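Local coordinates for protein intimin (Escherichia coli O127:H6 str. E2348/69, PDB 6TQD) that acts as an outer-membrane adhesin of attaching and effacing bacteria, its Ig-like passenger domains probably holding the receptor-binding tip away from the cell surface, at residues L8-D13 and I24-K29; Y77-R82 and V94-T99; G33-V38 and Y84-N89. All blocks are in the same frame, centred on the assembly; numbering follows the deposited sequence. Where two conformers were deposited one is given.

Overall arrangement
All three contacts lie in the N-terminal Ig-like domain of this elongated chain. Contact 2 is regular pairing between central strands 76-85 and 90-101, one face of the pair buried, the other near solvent. Contact 3 uses the far end of strand 76-85, where strand 34-40 meets it at the surface; there the regular ladder gives way to a bulge, a turn and charged side chains. Contact 1 belongs to the opposing sheet, as strand 6-9 leaves strand 21-30 and waters and a sodium ion take over from direct bonds. Leu8 packs on contact 2, Leu26 and Val28 on contact 3, and Asp13 probably bonds to Thr97 N.

Contact 1. Residues L8-D13 and I24-K29. With NA (sodium ion), chain I.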
ATOM      1  N   LEU A   8       8.211  18.342 -20.372  1.00  7.10           N
ATOM      2  CA  LEU A   8       8.547  17.308 -19.402  1.00  6.92           C
ATOM      3  C   LEU A   8       7.342  16.392 -19.235  1.00  7.08           C
ATOM      4  O   LEU A   8       6.222  16.864 -19.016  1.00  9.02           O
ATOM      5  CB  LEU A   8       8.881  17.951 -18.058  1.00  7.54           C
ATOM      6  CG  LEU A   8       9.108  17.007 -16.876  1.00  9.39           C
ATOM      7  CD1 LEU A   8      10.318  16.111 -17.098  1.00 11.09           C
ATOM      8  CD2 LEU A   8       9.267  17.817 -15.582  1.00 10.37           C
ATOM      9  N   ASN A   9       7.565  15.089 -19.342  1.00  8.01           N
ATOM     10  CA  ASN A   9       6.543  14.093 -19.062  1.00  8.11           C
ATOM     11  C   ASN A   9       7.115  13.053 -18.113  1.00  9.87           C
ATOM     12  O   ASN A   9       8.298  12.714 -18.192  1.00  9.03           O
ATOM     13  CB  ASN A   9       6.041  13.415 -20.344  1.00  7.62           C
ATOM     14  CG  ASN A   9       5.158  14.345 -21.197  1.00 11.63           C
ATOM     15  OD1 ASN A   9       5.656  15.228 -21.900  1.00 13.56           O
ATOM     16  ND2 ASN A   9       3.842  14.141 -21.142  1.00 13.29           N
ATOM     17  N   ILE A  10       6.267  12.577 -17.207  1.00  9.36           N
ATOM     18  CA  ILE A  10       6.615  11.538 -16.246  1.00 11.35           C
ATOM     19  C   ILE A  10       5.682  10.367 -16.490  1.00 11.61           C
ATOM     20  O   ILE A  10       4.548  10.358 -16.021  1.00 14.41           O
ATOM     21  CB  ILE A  10       6.524  12.060 -14.799  1.00 10.69           C
ATOM     22  CG1 ILE A  10       7.395  13.319 -14.656  1.00 12.25           C
ATOM     23  CG2 ILE A  10       6.943  10.958 -13.816  1.00 12.84           C
ATOM     24  CD1 ILE A  10       7.468  13.892 -13.254  1.00 15.96           C
ATOM     25  N   PRO A  11       6.119   9.372 -17.275  1.00 13.04           N
ATOM     26  CA  PRO A  11       5.179   8.356 -17.774  1.00 15.35           C
ATOM     27  C   PRO A  11       4.671   7.409 -16.710  1.00 14.80           C
ATOM     28  O   PRO A  11       3.606   6.817 -16.904  1.00 17.47           O
ATOM     29  CB  PRO A  11       6.002   7.592 -18.820  1.00 16.62           C
ATOM     30  CG  PRO A  11       7.419   7.815 -18.415  1.00 18.32           C
ATOM     31  CD  PRO A  11       7.468   9.199 -17.844  1.00 18.26           C
ATOM     32  N   HIS A  12       5.407   7.216 -15.626  1.00 12.46           N
ATOM     33  CA  HIS A  12       5.064   6.191 -14.657  1.00 12.74           C
ATOM     34  C   HIS A  12       5.094   6.764 -13.251  1.00 12.51           C
ATOM     35  O   HIS A  12       6.066   7.412 -12.861  1.00 13.48           O
ATOM     36  CB  HIS A  12       6.071   5.034 -14.736  1.00 17.99           C
ATOM     37  CG  HIS A  12       6.189   4.427 -16.100  1.00 26.18           C
ATOM     38  ND1 HIS A  12       5.162   3.731 -16.696  1.00 28.86           N
ATOM     39  CD2 HIS A  12       7.210   4.427 -16.990  1.00 29.06           C
ATOM     40  CE1 HIS A  12       5.546   3.319 -17.891  1.00 30.48           C
ATOM     41  NE2 HIS A  12       6.784   3.731 -18.096  1.00 29.92           N
ATOM     42  N   ASP A  13       4.042   6.491 -12.483  1.00 14.56           N
ATOM     43  CA  ASP A  13       4.075   6.756 -11.056  1.00 14.66           C
ATOM     44  C   ASP A  13       4.874   5.656 -10.367  1.00 11.04           C
ATOM     45  O   ASP A  13       5.191   4.622 -10.958  1.00 14.24           O
ATOM     46  CB  ASP A  13       2.663   6.848 -10.483  1.00 16.32           C
ATOM     47  CG  ASP A  13       1.924   8.093 -10.956  1.00 23.82           C
ATOM     48  OD1 ASP A  13       2.561   9.169 -11.066  1.00 19.48           O
ATOM     49  OD2 ASP A  13       0.708   7.990 -11.214  1.00 27.12           O
ATOM     50  N   ILE A  24      13.401   7.260 -10.880  1.00 10.50           N
ATOM     51  CA  ILE A  24      12.355   8.043 -11.522  1.00  9.99           C
ATOM     52  C   ILE A  24      12.701   8.197 -12.992  1.00 13.23           C
ATOM     53  O   ILE A  24      13.821   8.592 -13.329  1.00 13.29           O
ATOM     54  CB  ILE A  24      12.255   9.429 -10.861  1.00 10.97           C
ATOM     55  CG1 ILE A  24      11.859   9.306  -9.385  1.00 10.74           C
ATOM     56  CG2 ILE A  24      11.263  10.286 -11.617  1.00 13.15           C
ATOM     57  CD1 ILE A  24      12.159  10.525  -8.548  1.00 10.96           C
ATOM     58  N   GLN A  25      11.752   7.890 -13.868  1.00 12.16           N
ATOM     59  CA  GLN A  25      11.926   8.067 -15.304  1.00 14.71           C
ATOM     60  C   GLN A  25      11.300   9.387 -15.737  1.00 13.12           C
ATOM     61  O   GLN A  25      10.089   9.594 -15.564  1.00 15.04           O
ATOM     62  CB  GLN A  25      11.347   6.901 -16.099  1.00 20.64           C
ATOM     63  CG  GLN A  25      11.626   7.008 -17.587  1.00 24.69           C
ATOM     64  CD  GLN A  25      11.042   5.866 -18.390  1.00 27.95           C
ATOM     65  OE1 GLN A  25      10.366   4.992 -17.850  1.00 28.91           O
ATOM     66  NE2 GLN A  25      11.308   5.864 -19.691  1.00 27.62           N
ATOM     67  N   LEU A  26      12.134  10.278 -16.276  1.00 11.88           N
ATOM     68  CA  LEU A  26      11.708  11.551 -16.836  1.00 11.62           C
ATOM     69  C   LEU A  26      11.926  11.523 -18.341  1.00 13.83           C
ATOM     70  O   LEU A  26      12.931  10.980 -18.825  1.00 15.90           O
ATOM     71  CB  LEU A  26      12.545  12.692 -16.246  1.00 12.12           C
ATOM     72  CG  LEU A  26      12.566  12.839 -14.719  1.00 11.79           C
ATOM     73  CD1 LEU A  26      13.460  14.020 -14.325  1.00 12.31           C
ATOM     74  CD2 LEU A  26      11.180  12.997 -14.156  1.00 12.71           C
ATOM     75  N   ILE A  27      11.001  12.122 -19.090  0.55  9.77           N
ATOM     76  CA  ILE A  27      11.129  12.242 -20.542  0.55 10.41           C
ATOM     77  C   ILE A  27      11.099  13.729 -20.877  0.55 10.19           C
ATOM     78  O   ILE A  27      10.045  14.373 -20.791  0.55 10.43           O
ATOM     79  CB  ILE A  27      10.032  11.474 -21.288  0.55 12.25           C
ATOM     80  CG1 ILE A  27      10.113   9.978 -20.959  0.55 13.14           C
ATOM     81  CG2 ILE A  27      10.169  11.676 -22.789  0.55 13.98           C
ATOM     82  CD1 ILE A  27       9.011   9.138 -21.572  0.55 13.65           C
ATOM     83  N   VAL A  28      12.251  14.267 -21.277  1.00 11.23           N
ATOM     84  CA  VAL A  28      12.438  15.680 -21.549  1.00 11.88           C
ATOM     85  C   VAL A  28      12.639  15.876 -23.042  1.00 11.17           C
ATOM     86  O   VAL A  28      13.382  15.122 -23.683  1.00 13.44           O
ATOM     87  CB  VAL A  28      13.663  16.224 -20.789  1.00 13.25           C
ATOM     88  CG1 VAL A  28      14.023  17.626 -21.265  1.00 15.06           C
ATOM     89  CG2 VAL A  28      13.419  16.201 -19.290  1.00 14.86           C
ATOM     90  N   LYS A  29      11.997  16.901 -23.588  1.00  9.94           N
ATOM     91  CA  LYS A  29      12.291  17.386 -24.933  1.00 11.43           C
ATOM     92  C   LYS A  29      12.603  18.866 -24.800  1.00 12.02           C
ATOM     93  O   LYS A  29      11.787  19.622 -24.274  1.00 14.19           O
ATOM     94  CB  LYS A  29      11.110  17.189 -25.883  1.00 18.47           C
ATOM     95  CG  LYS A  29      10.725  15.738 -26.136  1.00 27.26           C
ATOM     96  CD  LYS A  29      11.871  14.935 -26.729  1.00 32.77           C
ATOM     97  CE  LYS A  29      11.381  13.606 -27.293  1.00 35.69           C
ATOM     98  NZ  LYS A  29      10.565  12.825 -26.314  1.00 35.05           N
TER
HETATM   99 NA    NA I 703       2.317  10.462 -15.111  1.00 23.01          NA
HETATM  100  O   HOH W   1       8.275  15.548 -22.725  1.00 12.53           O
HETATM  101  O   HOH W   2       1.739   8.108 -15.024  1.00 53.58           O
HETATM  102  O   HOH W   3       8.157   7.871 -14.982  1.00 19.61           O
HETATM  103  O   HOH W   4       8.990   7.404 -12.634  1.00 25.36           O
HETATM  104  O   HOH W   5       3.336  10.807 -13.153  1.00 24.58           O
HETATM  105  O   HOH W   6      -0.149  10.023 -14.201  1.00 36.68           O
HETATM  106  O   HOH W   7       2.574  13.028 -14.710  1.00 17.75           O
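Asn9 and Ile27 tie the two strands together through a reciprocal pair of backbone bonds, Asn9 N to Ile27 O at 3.0 Å and Ile27 N to Asn9 O at 2.9 Å, the antiparallel hydrogen-bonded pair of this short ladder. A water beside them donates to both Asn9 OD1 and Ile27 O, so that this carbonyl is gripped twice. Leu8 and Val28 form the neighbouring non-hydrogen-bonded pair.

The apolar contacts divide between the two faces. On the inner one, Leu8 has CG anti to its N (chi1 173°), which brings CD1 to 3.8 Å from Val28 CG2, while Ile10 and Leu26 run side by side, CG1 of the first 3.8 Å from CD2 of the second. Val94 and Leu96 of the facing sheet lie against Ile10, and Ile37 against Leu26. On the outer face, Pro11 CG meets Ile27 CD1 at 3.8 Å in the conformer given, and the extended Gln25 side chain crosses the proline to bring its OE1 to the edge of the His12 ring, 3.3 Å from CD2; amide and ring planes are turned 36° apart.

Past Ile10 the polar links run through water: one bridges His12 N and Gln25 O, a second His12 O and Gln25 N.

The sodium ion is coordinated by Ile10 O at 2.4 Å, the one protein ligand beside four waters; one of these waters also donates to Asp13 OD1. With a single carbonyl and no carboxylate in its first shell, the ion is mostly hydrated and sits where the direct strand pairing has given way.

Contact 2. Residues Y77-R82 and V94-T99; sequences YKVTAR and VLLTIT
Val79 and Leu96 sit at the middle of the ladder, joined by two almost straight backbone bonds: Val79 N to Leu96 O (2.9 Å, 178° at the hydrogen) and Leu96 N to Val79 O (2.8 Å). Tyr77 with Ile98 and Ala81 with Val94 repeat the pattern on either side, giving three hydrogen-bonded pairs and six bonds. Between them Thr80 CA comes within 3.2 Å of Val94 O, a close CA-H...O contact.

On the buried face the side chains of Val79 and Leu96 lie alongside each other, pointing the same way. Val79 CG2, wedged between its own N and carbonyl carbon (chi1 -56° for CG1), touches Leu96 CB at 3.7 Å and also reaches Ile98 CD1. Tyr77 brings the edge of its ring, through CD2, to 3.6 Å from Ile98 O.

The other face is more polar. Lys78 bends at chi2 (-83°) and then runs straight beside Thr97, its NZ donating to Thr97 OG1 at 2.9 Å; its CD also rests 3.7 Å from Leu95 CD1.

Further out, Trp39 of strand 34-40 lies against Val79 and Ala81, Ile37 against Ala81, and Ile10 and Ile14 against Leu96. Asp13 OD1 accepts from Thr97 N, while Thr80 and Thr97 carry the backbone pairing on to Asp40 and Ile14. This is a long antiparallel beta hairpin at the centre of one sheet of an Ig-like beta sandwich.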
ATOM      1  N   TYR A  77       2.016  10.059  -1.709  1.00  7.91           N
ATOM      2  CA  TYR A  77       2.760  11.309  -1.659  1.00 10.63           C
ATOM      3  C   TYR A  77       2.796  11.904  -3.056  1.00  9.53           C
ATOM      4  O   TYR A  77       3.249  11.245  -3.993  1.00 12.14           O
ATOM      5  CB  TYR A  77       4.180  11.073  -1.139  1.00 11.45           C
ATOM      6  CG  TYR A  77       4.170  10.420   0.215  1.00 10.12           C
ATOM      7  CD1 TYR A  77       4.052  11.181   1.365  1.00 11.38           C
ATOM      8  CD2 TYR A  77       4.234   9.049   0.333  1.00 10.53           C
ATOM      9  CE1 TYR A  77       4.012  10.591   2.611  1.00 14.15           C
ATOM     10  CE2 TYR A  77       4.201   8.441   1.582  1.00 11.52           C
ATOM     11  CZ  TYR A  77       4.095   9.218   2.706  1.00 11.91           C
ATOM     12  OH  TYR A  77       4.048   8.631   3.947  1.00 11.54           O
ATOM     13  N   LYS A  78       2.322  13.136  -3.190  1.00  8.64           N
ATOM     14  CA  LYS A  78       2.274  13.824  -4.473  1.00  9.27           C
ATOM     15  C   LYS A  78       3.418  14.826  -4.488  1.00  9.59           C
ATOM     16  O   LYS A  78       3.511  15.682  -3.596  1.00 11.40           O
ATOM     17  CB  LYS A  78       0.946  14.562  -4.643  1.00 13.27           C
ATOM     18  CG  LYS A  78      -0.291  13.674  -4.574  1.00 17.99           C
ATOM     19  CD  LYS A  78      -0.619  12.988  -5.873  1.00 22.46           C
ATOM     20  CE  LYS A  78      -1.901  12.169  -5.750  1.00 27.54           C
ATOM     21  NZ  LYS A  78      -2.207  11.405  -6.991  1.00 29.96           N
ATOM     22  N   VAL A  79       4.307  14.705  -5.480  1.00  8.15           N
ATOM     23  CA  VAL A  79       5.444  15.600  -5.631  1.00  7.41           C
ATOM     24  C   VAL A  79       5.417  16.139  -7.061  1.00  8.38           C
ATOM     25  O   VAL A  79       4.753  15.591  -7.942  1.00  7.64           O
ATOM     26  CB  VAL A  79       6.789  14.899  -5.350  1.00  8.67           C
ATOM     27  CG1 VAL A  79       6.785  14.266  -3.963  1.00  9.66           C
ATOM     28  CG2 VAL A  79       7.063  13.838  -6.409  1.00 10.93           C
ATOM     29  N   THR A  80       6.148  17.235  -7.289  1.00  5.71           N
ATOM     30  CA  THR A  80       6.135  17.877  -8.588  1.00  7.25           C
ATOM     31  C   THR A  80       7.555  18.164  -9.064  1.00  5.13           C
ATOM     32  O   THR A  80       8.445  18.471  -8.270  1.00  6.59           O
ATOM     33  CB  THR A  80       5.318  19.183  -8.610  1.00 11.54           C
ATOM     34  OG1 THR A  80       5.715  20.023  -7.524  1.00 15.35           O
ATOM     35  CG2 THR A  80       3.830  18.879  -8.518  1.00 13.43           C
ATOM     36  N   ALA A  81       7.741  18.097 -10.374  1.00  6.73           N
ATOM     37  CA  ALA A  81       9.013  18.391 -11.004  1.00  4.96           C
ATOM     38  C   ALA A  81       8.805  19.381 -12.129  1.00  6.51           C
ATOM     39  O   ALA A  81       7.855  19.269 -12.896  1.00  8.10           O
ATOM     40  CB  ALA A  81       9.627  17.136 -11.618  1.00  7.51           C
ATOM     41  N   ARG A  82       9.737  20.314 -12.260  1.00  6.01           N
ATOM     42  CA  ARG A  82       9.740  21.293 -13.328  1.00  6.48           C
ATOM     43  C   ARG A  82      11.119  21.271 -13.967  1.00  7.53           C
ATOM     44  O   ARG A  82      12.132  21.384 -13.270  1.00  8.23           O
ATOM     45  CB  ARG A  82       9.424  22.683 -12.775  1.00  8.72           C
ATOM     46  CG  ARG A  82       9.232  23.758 -13.838  1.00  9.77           C
ATOM     47  CD  ARG A  82       9.045  25.139 -13.219  1.00 11.18           C
ATOM     48  NE  ARG A  82       7.789  25.340 -12.487  1.00 10.02           N
ATOM     49  CZ  ARG A  82       6.621  25.654 -13.049  1.00 11.41           C
ATOM     50  NH1 ARG A  82       6.521  25.750 -14.369  1.00 13.14           N
ATOM     51  NH2 ARG A  82       5.559  25.888 -12.299  1.00 12.14           N
ATOM     52  N   VAL A  94       5.107  19.083 -13.209  1.00  6.53           N
ATOM     53  CA  VAL A  94       4.491  17.799 -13.515  1.00  6.98           C
ATOM     54  C   VAL A  94       4.392  16.949 -12.260  1.00  6.87           C
ATOM     55  O   VAL A  94       5.367  16.792 -11.511  1.00  6.04           O
ATOM     56  CB  VAL A  94       5.293  17.069 -14.614  1.00  8.91           C
ATOM     57  CG1 VAL A  94       4.654  15.756 -14.974  1.00  9.95           C
ATOM     58  CG2 VAL A  94       5.412  17.953 -15.853  1.00 10.37           C
ATOM     59  N   LEU A  95       3.230  16.334 -12.076  1.00  8.79           N
ATOM     60  CA  LEU A  95       2.936  15.549 -10.894  1.00 10.04           C
ATOM     61  C   LEU A  95       3.514  14.150 -11.021  1.00  9.42           C
ATOM     62  O   LEU A  95       3.416  13.496 -12.065  1.00 12.04           O
ATOM     63  CB  LEU A  95       1.417  15.450 -10.744  1.00 11.68           C
ATOM     64  CG  LEU A  95       0.875  14.526  -9.660  1.00 13.11           C
ATOM     65  CD1 LEU A  95       1.288  15.018  -8.291  1.00 12.83           C
ATOM     66  CD2 LEU A  95      -0.634  14.439  -9.786  1.00 16.50           C
ATOM     67  N   LEU A  96       4.142  13.706  -9.942  1.00  8.43           N
ATOM     68  CA  LEU A  96       4.543  12.322  -9.739  1.00  7.99           C
ATOM     69  C   LEU A  96       3.903  11.866  -8.435  1.00  7.44           C
ATOM     70  O   LEU A  96       4.025  12.552  -7.417  1.00  8.39           O
ATOM     71  CB  LEU A  96       6.059  12.212  -9.628  1.00  8.98           C
ATOM     72  CG  LEU A  96       6.676  10.894  -9.158  1.00  8.95           C
ATOM     73  CD1 LEU A  96       6.390   9.762 -10.135  1.00  9.17           C
ATOM     74  CD2 LEU A  96       8.173  11.026  -8.933  1.00 11.26           C
ATOM     75  N   THR A  97       3.228  10.722  -8.469  1.00  8.44           N
ATOM     76  CA  THR A  97       2.588  10.146  -7.296  1.00  8.32           C
ATOM     77  C   THR A  97       3.401   8.946  -6.833  1.00  9.05           C
ATOM     78  O   THR A  97       3.726   8.059  -7.635  1.00 10.17           O
ATOM     79  CB  THR A  97       1.143   9.753  -7.603  1.00 11.43           C
ATOM     80  OG1 THR A  97       0.420  10.910  -8.065  1.00 14.84           O
ATOM     81  CG2 THR A  97       0.452   9.189  -6.360  1.00 13.47           C
ATOM     82  N   ILE A  98       3.749   8.943  -5.553  1.00  7.38           N
ATOM     83  CA  ILE A  98       4.560   7.897  -4.943  1.00  8.85           C
ATOM     84  C   ILE A  98       3.709   7.230  -3.870  1.00  9.53           C
ATOM     85  O   ILE A  98       3.239   7.893  -2.938  1.00 10.82           O
ATOM     86  CB  ILE A  98       5.853   8.476  -4.351  1.00 10.21           C
ATOM     87  CG1 ILE A  98       6.691   9.117  -5.473  1.00 11.34           C
ATOM     88  CG2 ILE A  98       6.648   7.414  -3.587  1.00 11.54           C
ATOM     89  CD1 ILE A  98       7.793  10.026  -4.986  1.00 15.46           C
ATOM     90  N   THR A  99       3.506   5.926  -4.007  1.00  9.55           N
ATOM     91  CA  THR A  99       2.725   5.149  -3.053  1.00  7.90           C
ATOM     92  C   THR A  99       3.650   4.166  -2.354  1.00  8.95           C
ATOM     93  O   THR A  99       4.423   3.461  -3.010  1.00  9.66           O
ATOM     94  CB  THR A  99       1.601   4.405  -3.763  1.00  9.99           C
ATOM     95  OG1 THR A  99       0.767   5.358  -4.443  1.00 13.26           O
ATOM     96  CG2 THR A  99       0.751   3.635  -2.764  1.00 12.30           C
TER

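Contact 3. Residues G33-V38 and Y84-N89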
ATOM      1  N   GLY A  33      18.305  22.803 -24.820  1.00 14.17           N
ATOM      2  CA  GLY A  33      19.144  22.019 -23.949  1.00 12.20           C
ATOM      3  C   GLY A  33      18.691  22.056 -22.500  1.00 13.54           C
ATOM      4  O   GLY A  33      18.503  23.128 -21.922  1.00 13.75           O
ATOM      5  N   LEU A  34      18.541  20.882 -21.901  1.00 14.75           N
ATOM      6  CA  LEU A  34      18.123  20.805 -20.512  1.00 12.49           C
ATOM      7  C   LEU A  34      19.220  21.337 -19.602  1.00 14.10           C
ATOM      8  O   LEU A  34      20.403  21.021 -19.776  1.00 16.17           O
ATOM      9  CB  LEU A  34      17.814  19.353 -20.144  1.00 14.09           C
ATOM     10  CG  LEU A  34      17.413  19.064 -18.692  1.00 13.41           C
ATOM     11  CD1 LEU A  34      16.064  19.673 -18.352  1.00 15.03           C
ATOM     12  CD2 LEU A  34      17.412  17.559 -18.407  1.00 13.64           C
ATOM     13  N   ASP A  35      18.827  22.177 -18.643  1.00 10.42           N
ATOM     14  CA  ASP A  35      19.738  22.647 -17.610  1.00 10.73           C
ATOM     15  C   ASP A  35      19.578  21.883 -16.302  1.00 11.77           C
ATOM     16  O   ASP A  35      20.577  21.461 -15.704  1.00 12.44           O
ATOM     17  CB  ASP A  35      19.543  24.156 -17.386  1.00 11.41           C
ATOM     18  CG  ASP A  35      20.505  24.721 -16.351  1.00 12.53           C
ATOM     19  OD1 ASP A  35      21.684  24.919 -16.690  1.00 16.83           O
ATOM     20  OD2 ASP A  35      20.074  24.938 -15.195  1.00 14.25           O
ATOM     21  N   ARG A  36      18.344  21.687 -15.840  1.00  9.04           N
ATOM     22  CA  ARG A  36      18.122  21.088 -14.531  1.00 10.38           C
ATOM     23  C   ARG A  36      16.653  20.739 -14.360  1.00  9.05           C
ATOM     24  O   ARG A  36      15.786  21.194 -15.117  1.00  7.60           O
ATOM     25  CB  ARG A  36      18.533  22.055 -13.421  1.00  9.46           C
ATOM     26  CG  ARG A  36      17.639  23.271 -13.357  1.00 11.94           C
ATOM     27  CD  ARG A  36      18.181  24.294 -12.399  1.00 13.88           C
ATOM     28  NE  ARG A  36      17.260  25.413 -12.211  1.00 12.39           N
ATOM     29  CZ  ARG A  36      17.104  26.417 -13.058  1.00 10.60           C
ATOM     30  NH1 ARG A  36      17.794  26.459 -14.190  1.00 12.53           N
ATOM     31  NH2 ARG A  36      16.245  27.386 -12.766  1.00 13.02           N
ATOM     32  N   ILE A  37      16.387  19.924 -13.331  1.00  8.27           N
ATOM     33  CA  ILE A  37      15.055  19.617 -12.838  1.00  8.37           C
ATOM     34  C   ILE A  37      14.971  20.153 -11.413  1.00  6.28           C
ATOM     35  O   ILE A  37      15.888  19.922 -10.611  1.00  8.43           O
ATOM     36  CB  ILE A  37      14.791  18.096 -12.816  1.00  9.68           C
ATOM     37  CG1 ILE A  37      15.145  17.427 -14.147  1.00  9.78           C
ATOM     38  CG2 ILE A  37      13.358  17.833 -12.443  1.00  9.50           C
ATOM     39  CD1 ILE A  37      14.303  17.872 -15.330  1.00  9.48           C
ATOM     40  N   VAL A  38      13.873  20.828 -11.094  0.70  5.89           N
ATOM     41  CA  VAL A  38      13.626  21.382  -9.765  0.70  8.33           C
ATOM     42  C   VAL A  38      12.382  20.727  -9.172  0.70  7.00           C
ATOM     43  O   VAL A  38      11.317  20.702  -9.808  0.70  6.76           O
ATOM     44  CB  VAL A  38      13.464  22.913  -9.821  0.70  9.00           C
ATOM     45  CG1 VAL A  38      13.054  23.452  -8.473  0.70  8.90           C
ATOM     46  CG2 VAL A  38      14.762  23.573 -10.286  0.70  9.82           C
ATOM     47  N   TYR A  84      13.995  23.000 -16.462  1.00  4.87           N
ATOM     48  CA  TYR A  84      14.440  24.274 -16.996  1.00  4.46           C
ATOM     49  C   TYR A  84      15.477  24.023 -18.086  1.00  6.42           C
ATOM     50  O   TYR A  84      16.339  23.135 -17.945  1.00  7.28           O
ATOM     51  CB  TYR A  84      15.113  25.156 -15.944  1.00  6.16           C
ATOM     52  CG  TYR A  84      14.167  25.784 -14.955  1.00  7.70           C
ATOM     53  CD1 TYR A  84      13.680  25.058 -13.896  1.00  8.05           C
ATOM     54  CD2 TYR A  84      13.776  27.114 -15.074  1.00  9.32           C
ATOM     55  CE1 TYR A  84      12.824  25.620 -12.979  1.00  9.60           C
ATOM     56  CE2 TYR A  84      12.916  27.690 -14.154  1.00 11.81           C
ATOM     57  CZ  TYR A  84      12.449  26.928 -13.103  1.00 10.91           C
ATOM     58  OH  TYR A  84      11.588  27.460 -12.155  1.00 16.80           O
ATOM     59  N   ASP A  85      15.435  24.844 -19.131  1.00  6.31           N
ATOM     60  CA  ASP A  85      16.439  24.780 -20.190  1.00  6.26           C
ATOM     61  C   ASP A  85      17.543  25.803 -19.937  1.00  8.96           C
ATOM     62  O   ASP A  85      17.507  26.585 -18.985  1.00  8.57           O
ATOM     63  CB  ASP A  85      15.804  24.901 -21.575  1.00  7.14           C
ATOM     64  CG  ASP A  85      15.260  26.288 -21.889  1.00  8.25           C
ATOM     65  OD1 ASP A  85      15.625  27.262 -21.206  1.00  9.98           O
ATOM     66  OD2 ASP A  85      14.468  26.392 -22.854  1.00  9.64           O
ATOM     67  N   ARG A  86      18.544  25.789 -20.815  1.00  8.92           N
ATOM     68  CA  ARG A  86      19.710  26.664 -20.658  1.00 10.57           C
ATOM     69  C   ARG A  86      19.400  28.137 -20.853  1.00 11.59           C
ATOM     70  O   ARG A  86      20.249  28.965 -20.499  1.00 12.98           O
ATOM     71  CB  ARG A  86      20.819  26.230 -21.618  1.00 15.59           C
ATOM     72  CG  ARG A  86      21.608  25.026 -21.139  1.00 23.47           C
ATOM     73  CD  ARG A  86      22.736  24.669 -22.106  1.00 32.42           C
ATOM     74  NE  ARG A  86      22.250  23.990 -23.304  1.00 37.58           N
ATOM     75  CZ  ARG A  86      23.031  23.533 -24.278  1.00 43.42           C
ATOM     76  NH1 ARG A  86      24.346  23.686 -24.203  1.00 47.25           N
ATOM     77  NH2 ARG A  86      22.497  22.921 -25.328  1.00 42.43           N
ATOM     78  N   ASN A  87      18.235  28.484 -21.412  1.00 10.54           N
ATOM     79  CA  ASN A  87      17.792  29.863 -21.577  1.00 10.51           C
ATOM     80  C   ASN A  87      16.909  30.332 -20.427  1.00 10.97           C
ATOM     81  O   ASN A  87      16.469  31.484 -20.432  1.00 14.44           O
ATOM     82  CB  ASN A  87      16.999  30.011 -22.875  1.00 11.66           C
ATOM     83  CG  ASN A  87      17.868  29.883 -24.118  1.00 15.74           C
ATOM     84  OD1 ASN A  87      19.050  29.544 -24.033  1.00 17.03           O
ATOM     85  ND2 ASN A  87      17.289  30.173 -25.273  1.00 16.91           N
ATOM     86  N   GLY A  88      16.618  29.464 -19.467  1.00  8.71           N
ATOM     87  CA  GLY A  88      15.782  29.840 -18.346  1.00  7.69           C
ATOM     88  C   GLY A  88      14.306  29.575 -18.517  1.00  8.21           C
ATOM     89  O   GLY A  88      13.538  29.908 -17.610  1.00 10.03           O
ATOM     90  N   ASN A  89      13.878  29.036 -19.659  1.00  8.02           N
ATOM     91  CA  ASN A  89      12.491  28.616 -19.806  1.00  7.67           C
ATOM     92  C   ASN A  89      12.261  27.384 -18.949  1.00  5.47           C
ATOM     93  O   ASN A  89      13.183  26.628 -18.652  1.00  6.97           O
ATOM     94  CB  ASN A  89      12.191  28.203 -21.245  1.00  7.61           C
ATOM     95  CG  ASN A  89      12.355  29.341 -22.225  1.00  8.43           C
ATOM     96  OD1 ASN A  89      11.721  30.405 -22.114  1.00  8.44           O
ATOM     97  ND2 ASN A  89      13.218  29.123 -23.202  1.00  9.91           N
TER
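Gly33 and Arg86 meet where strand 34-40 begins beside the turn that ends strand 76-85, and two residues further on the pairing contains a classic beta bulge. Gly33 O accepts from Arg86 N at 2.9 Å, and the Arg86 side chain, bent at chi3, brings the edge of its guanidinium alongside Gly33 CA. Gly33 O also lies 3.2 Å from Asp85 CA, a CA-H...O contact. With phi at 106°, a side chain on Gly33 would be jammed against the carbonyl O of the residue before.

Leu34 pairs with Asp85 without hydrogen bonds. Its CB points away from the turn, but CD1 comes back to 3.5 Å from Tyr84 O; Val28 and Ala83 pack on this leucine too.

Asp35 and Arg36 together form the bulge, both facing Tyr84. Tyr84 O takes two donors, Asp35 N at 2.8 Å and the longer Arg36 N at 3.2 Å, and Tyr84 N closes the pair by donating to Arg36 O.

Arg36 CG sits between its own N and carbonyl carbon (chi1 67°), from where the extended chain carries the guanidinium flat over Tyr84 in a cation-pi stack, planes 14° apart. Its NH1 also makes a salt bridge to Asp35 OD2, which probably holds the group flat on the ring. In the conformer given, Val38 CG2 touches the same ring at CE1.

Across from them, residues 85-88 form a type I beta turn, and Asp85 organises it: OD1 accepts from Asn87 N, an Asx turn, and from Asn89 N on the opposite face of the carboxylate, while Asn89 ND2 donates to the syn lone pair of Asp85 OD2 at 3.0 Å.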